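Local coordinates for ABC transporter substrate-binding protein (Streptococcus pneumoniae, PDB 4OHN) that binds histidine and probably delivers it, or a related amino acid, to an ABC importer as its extracellular solute-binding subunit, at residues Lys18-Gly23 / Thr77-Trp82; Val107-Lys112 / Ile166-Asp171. All blocks are in the same frame, centred on the assembly; numbering follows the deposited sequence.

Both contacts lie in one chain with the fold of a family 3 solute-binding protein, whose two lobes hold the bound histidine between them. From the N terminus, strand 19-24 comes first. Contact 1 closes when the chain returns at 77-82, after helix 43-53, strand 58-63 and helix 69-75. It is a parallel strand pairing in one lobe. The chain then enters the other lobe, where strand 102-111 is met by helix 161-169, packed on the sheet. Contact 2 closes there, at 166-171. The two loops follow in series and neither nest nor cross. The centres of contact 1 and contact 2 are about 33 Å apart, on opposite sides of the chain's centre. They do not touch.

Contact 1: Lys18-Gly23 / Thr77-Trp82; sequences KSITIG and TIDLIW
I20 lays CG1 against CB of D79 at 3.6 Å, and its CD1 reaches CD1 of L80. The I20 side chain crosses that of L80 at about a right angle. T21 is gripped at both ends of its backbone. T21 N gives a nearly straight bond to OD2 of D79 (3.0 Å, 167°), on the anti side of the carboxylate. D79 has CG anti to its carbonyl carbon (chi1 -56°), which leaves OD2 beside T21 N. T21 O takes the backbone N of D79 at 2.8 Å and, weakly, that of L80. D79 is thus tied to T21 by side chain and backbone, and R213 bridges its OD1. I22 runs alongside L80 and W82, all pointing the same way; I22 CG2 lies 3.5 Å from W82 CB. At G23 the pairing is regular and parallel. G23 N donates to L80 O (2.9 Å), and W82 N donates to G23 O (3.3 Å). I78 folds CG2 and CD1 over the G23 backbone, where no side chain intervenes. This is the parallel beta pairing of a lobe of the solute-binding-protein fold. Strand 58-63 pairs with the other edge of strand 19-24. Helices 43-53 and 217-232 pack on the face carrying I20 and L80.

Contact 2: Val107-Lys112 / Ile166-Asp171; sequences VLVTKK and IDLKND
K111 reaches from the end of strand 102-111 to the C-terminal end of helix 161-169, which closes in a Schellman motif with D171, at positive phi, as its C' residue. The contact packs this helix against the sheet of one lobe of the solute-binding fold. It has an apolar half and a charged half.

In the apolar half, V109 and L168 cross at about a right angle. CG1 of V109 meets CD2 of L168 at 3.8 Å. The leucine has CG anti to its own N (chi1 -176°), which turns its branched end to the strand. Both methyls also come near the V109 carbonyl oxygen, L168 CD2 at 3.7 Å from V109 O. V109 also touches I178 of strand 175-179 and A183 of helix 180-189.

The charged half is carried by K111. Beyond CG its chain is fully extended, and it passes beside the L168 carbonyl, with K111 CE 3.5 Å from L168 O. The side chains of K111 and D171 cross at about a right angle. The ammonium group then has two acceptors. K111 NZ lies 2.8 Å from K169 O, above the carbonyl plane. The other acceptor is the D171 carboxylate, in a salt bridge. K169 O lies at the C-terminal end of the helix, where a positive charge would probably be favoured.

Within the helix end itself, N170 ND2 bonds back to I166 O (2.9 Å, 166°), with the acceptor close to the amide plane. In the salt bridge, K111 NZ sits 2.8 Å from D171 OD1. It lies 50° out of the carboxylate plane. The other oxygen is farther off, with D171 OD2 4.0 Å from K111 NZ.

Contact 1: Lys18-Gly23 / Thr77-Trp82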
loop_
_atom_site.group_PDB
_atom_site.type_symbol
_atom_site.label_atom_id
_atom_site.label_comp_id
_atom_site.label_asym_id
_atom_site.label_seq_id
_atom_site.Cartn_x
_atom_site.Cartn_y
_atom_site.Cartn_z
ATOM N N LYS A 18 24.941 -1.333 8.837
ATOM C CA LYS A 18 24.707 -1.013 7.424
ATOM C C LYS A 18 23.557 -1.814 6.836
ATOM O O LYS A 18 23.593 -2.217 5.677
ATOM C CB LYS A 18 25.983 -1.235 6.616
ATOM C CG LYS A 18 27.145 -0.378 7.103
ATOM C CD LYS A 18 28.435 -0.798 6.432
ATOM C CE LYS A 18 29.615 0.021 6.937
ATOM N NZ LYS A 18 29.468 1.466 6.607
ATOM N N SER A 19 22.523 -2.010 7.641
ATOM C CA SER A 19 21.404 -2.854 7.255
ATOM C C SER A 19 20.137 -2.448 7.976
ATOM O O SER A 19 20.180 -2.050 9.147
ATOM C CB SER A 19 21.721 -4.304 7.590
ATOM O OG SER A 19 20.678 -5.151 7.167
ATOM N N ILE A 20 19.011 -2.552 7.279
ATOM C CA ILE A 20 17.708 -2.354 7.883
ATOM C C ILE A 20 16.757 -3.347 7.216
ATOM O O ILE A 20 16.901 -3.621 6.013
ATOM C CB ILE A 20 17.232 -0.885 7.744
ATOM C CG1 ILE A 20 16.011 -0.656 8.619
ATOM C CG2 ILE A 20 16.996 -0.533 6.279
ATOM C CD1 ILE A 20 15.700 0.790 8.890
ATOM N N THR A 21 15.797 -3.869 7.976
ATOM C CA THR A 21 14.841 -4.834 7.441
ATOM C C THR A 21 13.501 -4.164 7.194
ATOM O O THR A 21 12.937 -3.517 8.075
ATOM C CB THR A 21 14.694 -6.037 8.373
ATOM O OG1 THR A 21 15.956 -6.689 8.461
ATOM C CG2 THR A 21 13.644 -7.022 7.873
ATOM N N ILE A 22 12.995 -4.319 5.977
ATOM C CA ILE A 22 11.757 -3.685 5.571
ATOM C C ILE A 22 10.743 -4.741 5.153
ATOM O O ILE A 22 11.018 -5.574 4.297
ATOM C CB ILE A 22 12.002 -2.682 4.435
ATOM C CG1 ILE A 22 13.061 -1.651 4.872
ATOM C CG2 ILE A 22 10.700 -2.005 4.041
ATOM C CD1 ILE A 22 13.254 -0.511 3.879
ATOM N N GLY A 23 9.573 -4.674 5.769
ATOM C CA GLY A 23 8.507 -5.604 5.480
ATOM C C GLY A 23 7.534 -5.061 4.449
ATOM O O GLY A 23 7.266 -3.872 4.373
ATOM N N THR A 77 10.862 -8.183 14.061
ATOM C CA THR A 77 11.277 -9.011 12.941
ATOM C C THR A 77 11.434 -8.178 11.662
ATOM O O THR A 77 12.161 -8.587 10.757
ATOM C CB THR A 77 10.344 -10.196 12.739
ATOM O OG1 THR A 77 9.042 -9.722 12.444
ATOM C CG2 THR A 77 10.278 -11.027 14.004
ATOM N N ILE A 78 10.791 -7.004 11.613
ATOM C CA ILE A 78 11.053 -5.981 10.589
ATOM C C ILE A 78 11.257 -4.646 11.308
ATOM O O ILE A 78 10.850 -4.506 12.467
ATOM C CB ILE A 78 9.899 -5.869 9.557
ATOM C CG1 ILE A 78 8.609 -5.384 10.222
ATOM C CG2 ILE A 78 9.717 -7.227 8.848
ATOM C CD1 ILE A 78 7.427 -5.239 9.278
ATOM N N ASP A 79 11.877 -3.678 10.624
ATOM C CA ASP A 79 12.143 -2.352 11.198
ATOM C C ASP A 79 11.257 -1.257 10.594
ATOM O O ASP A 79 11.116 -0.188 11.196
ATOM C CB ASP A 79 13.622 -1.993 10.991
ATOM C CG ASP A 79 14.533 -3.039 11.563
ATOM O OD1 ASP A 79 14.287 -3.413 12.741
ATOM O OD2 ASP A 79 15.498 -3.471 10.887
ATOM N N LEU A 80 10.684 -1.511 9.412
ATOM C CA LEU A 80 9.806 -0.578 8.729
ATOM C C LEU A 80 8.770 -1.340 7.968
ATOM O O LEU A 80 9.008 -2.470 7.540
ATOM C CB LEU A 80 10.586 0.257 7.718
ATOM C CG LEU A 80 11.636 1.227 8.261
ATOM C CD1 LEU A 80 12.418 1.802 7.118
ATOM C CD2 LEU A 80 10.972 2.343 9.056
ATOM N N ILE A 81 7.606 -0.731 7.827
ATOM C CA ILE A 81 6.581 -1.163 6.884
ATOM C C ILE A 81 6.602 -0.145 5.735
ATOM O O ILE A 81 6.355 1.043 5.943
ATOM C CB ILE A 81 5.185 -1.221 7.515
ATOM C CG1 ILE A 81 5.165 -2.147 8.741
ATOM C CG2 ILE A 81 4.145 -1.646 6.476
ATOM C CD1 ILE A 81 3.906 -2.046 9.575
ATOM N N TRP A 82 6.905 -0.607 4.531
ATOM C CA TRP A 82 7.093 0.309 3.391
ATOM C C TRP A 82 6.620 -0.436 2.155
ATOM O O TRP A 82 7.343 -1.295 1.624
ATOM C CB TRP A 82 8.573 0.723 3.273
ATOM C CG TRP A 82 8.824 1.904 2.380
ATOM C CD1 TRP A 82 8.056 2.324 1.333
ATOM C CD2 TRP A 82 9.941 2.784 2.445
ATOM N NE1 TRP A 82 8.625 3.446 0.760
ATOM C CE2 TRP A 82 9.791 3.729 1.427
ATOM C CE3 TRP A 82 11.047 2.886 3.305
ATOM C CZ2 TRP A 82 10.695 4.768 1.251
ATOM C CZ3 TRP A 82 11.946 3.925 3.116
ATOM C CH2 TRP A 82 11.759 4.839 2.106
#

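Contact 2: Val107-Lys112 / Ile166-Asp171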
loop_
_atom_site.group_PDB
_atom_site.type_symbol
_atom_site.label_atom_id
_atom_site.label_comp_id
_atom_site.label_asym_id
_atom_site.label_seq_id
_atom_site.Cartn_x
_atom_site.Cartn_y
_atom_site.Cartn_z
ATOM N N VAL A 107 -10.756 2.625 -4.312
ATOM C CA VAL A 107 -11.720 2.535 -5.408
ATOM C C VAL A 107 -12.437 1.198 -5.340
ATOM O O VAL A 107 -11.988 0.235 -4.702
ATOM C CB VAL A 107 -11.051 2.665 -6.804
ATOM C CG1 VAL A 107 -10.532 4.104 -7.038
ATOM C CG2 VAL A 107 -9.946 1.670 -6.999
ATOM N N LEU A 108 -13.612 1.138 -5.963
ATOM C CA LEU A 108 -14.232 -0.118 -6.317
ATOM C C LEU A 108 -13.848 -0.516 -7.717
ATOM O O LEU A 108 -13.753 0.329 -8.632
ATOM C CB LEU A 108 -15.749 -0.041 -6.238
ATOM C CG LEU A 108 -16.418 -0.145 -4.880
ATOM C CD1 LEU A 108 -17.924 -0.196 -5.053
ATOM C CD2 LEU A 108 -15.906 -1.364 -4.119
ATOM N N VAL A 109 -13.635 -1.812 -7.870
ATOM C CA VAL A 109 -13.424 -2.427 -9.179
ATOM C C VAL A 109 -14.551 -3.444 -9.406
ATOM O O VAL A 109 -14.809 -4.296 -8.553
ATOM C CB VAL A 109 -12.043 -3.095 -9.301
ATOM C CG1 VAL A 109 -11.857 -3.733 -10.673
ATOM C CG2 VAL A 109 -10.940 -2.065 -9.065
ATOM N N THR A 110 -15.226 -3.339 -10.556
ATOM C CA THR A 110 -16.296 -4.261 -10.938
ATOM C C THR A 110 -16.052 -4.684 -12.376
ATOM O O THR A 110 -15.378 -3.981 -13.141
ATOM C CB THR A 110 -17.688 -3.607 -10.849
ATOM O OG1 THR A 110 -17.741 -2.514 -11.783
ATOM C CG2 THR A 110 -17.970 -3.104 -9.436
ATOM N N LYS A 111 -16.582 -5.828 -12.783
ATOM C CA LYS A 111 -16.558 -6.164 -14.208
ATOM C C LYS A 111 -17.409 -5.187 -14.996
ATOM O O LYS A 111 -18.493 -4.799 -14.549
ATOM C CB LYS A 111 -17.134 -7.548 -14.450
ATOM C CG LYS A 111 -16.272 -8.682 -14.020
ATOM C CD LYS A 111 -16.891 -9.988 -14.503
ATOM C CE LYS A 111 -15.940 -11.129 -14.449
ATOM N NZ LYS A 111 -16.606 -12.397 -14.863
ATOM N N LYS A 112 -16.993 -4.836 -16.209
ATOM C CA LYS A 112 -17.869 -3.988 -17.025
ATOM C C LYS A 112 -19.190 -4.671 -17.298
ATOM O O LYS A 112 -20.210 -4.012 -17.420
ATOM C CB LYS A 112 -17.187 -3.579 -18.322
ATOM C CG LYS A 112 -16.070 -2.569 -18.115
ATOM C CD LYS A 112 -15.642 -1.933 -19.434
ATOM C CE LYS A 112 -14.373 -1.109 -19.320
ATOM N NZ LYS A 112 -14.558 0.080 -18.433
ATOM N N ILE A 166 -8.794 -12.606 -8.763
ATOM C CA ILE A 166 -9.207 -13.847 -9.394
ATOM C C ILE A 166 -10.662 -14.155 -9.032
ATOM O O ILE A 166 -11.451 -14.614 -9.871
ATOM C CB ILE A 166 -8.251 -15.012 -9.034
ATOM C CG1 ILE A 166 -6.859 -14.760 -9.622
ATOM C CG2 ILE A 166 -8.779 -16.363 -9.529
ATOM C CD1 ILE A 166 -6.790 -14.651 -11.118
ATOM N N ASP A 167 -11.047 -13.882 -7.799
ATOM C CA ASP A 167 -12.427 -14.127 -7.409
ATOM C C ASP A 167 -13.388 -13.171 -8.140
ATOM O O ASP A 167 -14.469 -13.595 -8.561
ATOM C CB ASP A 167 -12.617 -14.069 -5.890
ATOM C CG ASP A 167 -12.287 -15.379 -5.209
ATOM O OD1 ASP A 167 -11.564 -16.220 -5.797
ATOM O OD2 ASP A 167 -12.771 -15.606 -4.069
ATOM N N LEU A 168 -13.013 -11.909 -8.294
ATOM C CA LEU A 168 -13.807 -10.958 -9.079
ATOM C C LEU A 168 -13.942 -11.436 -10.530
ATOM O O LEU A 168 -15.045 -11.416 -11.099
ATOM C CB LEU A 168 -13.160 -9.576 -9.008
ATOM C CG LEU A 168 -13.920 -8.447 -9.704
ATOM C CD1 LEU A 168 -15.234 -8.101 -8.979
ATOM C CD2 LEU A 168 -13.033 -7.217 -9.872
ATOM N N LYS A 169 -12.828 -11.855 -11.130
ATOM C CA LYS A 169 -12.812 -12.363 -12.512
ATOM C C LYS A 169 -13.770 -13.540 -12.700
ATOM O O LYS A 169 -14.331 -13.722 -13.774
ATOM C CB LYS A 169 -11.397 -12.803 -12.849
ATOM C CG LYS A 169 -11.215 -13.338 -14.243
ATOM C CD LYS A 169 -9.767 -13.787 -14.427
ATOM C CE LYS A 169 -9.488 -14.341 -15.791
ATOM N NZ LYS A 169 -8.028 -14.633 -15.866
ATOM N N ASN A 170 -13.928 -14.335 -11.632
ATOM C CA ASN A 170 -14.762 -15.531 -11.652
ATOM C C ASN A 170 -16.161 -15.357 -11.066
ATOM O O ASN A 170 -16.845 -16.341 -10.819
ATOM C CB ASN A 170 -14.031 -16.673 -10.945
ATOM C CG ASN A 170 -12.984 -17.294 -11.830
ATOM O OD1 ASN A 170 -13.297 -18.138 -12.658
ATOM N ND2 ASN A 170 -11.745 -16.876 -11.675
ATOM N N ASP A 171 -16.581 -14.109 -10.869
ATOM C CA ASP A 171 -17.940 -13.777 -10.419
ATOM C C ASP A 171 -18.222 -14.235 -8.987
ATOM O O ASP A 171 -19.377 -14.269 -8.568
ATOM C CB ASP A 171 -19.018 -14.342 -11.371
ATOM C CG ASP A 171 -19.165 -13.573 -12.665
ATOM O OD1 ASP A 171 -18.479 -12.539 -12.852
ATOM O OD2 ASP A 171 -19.984 -14.035 -13.497
#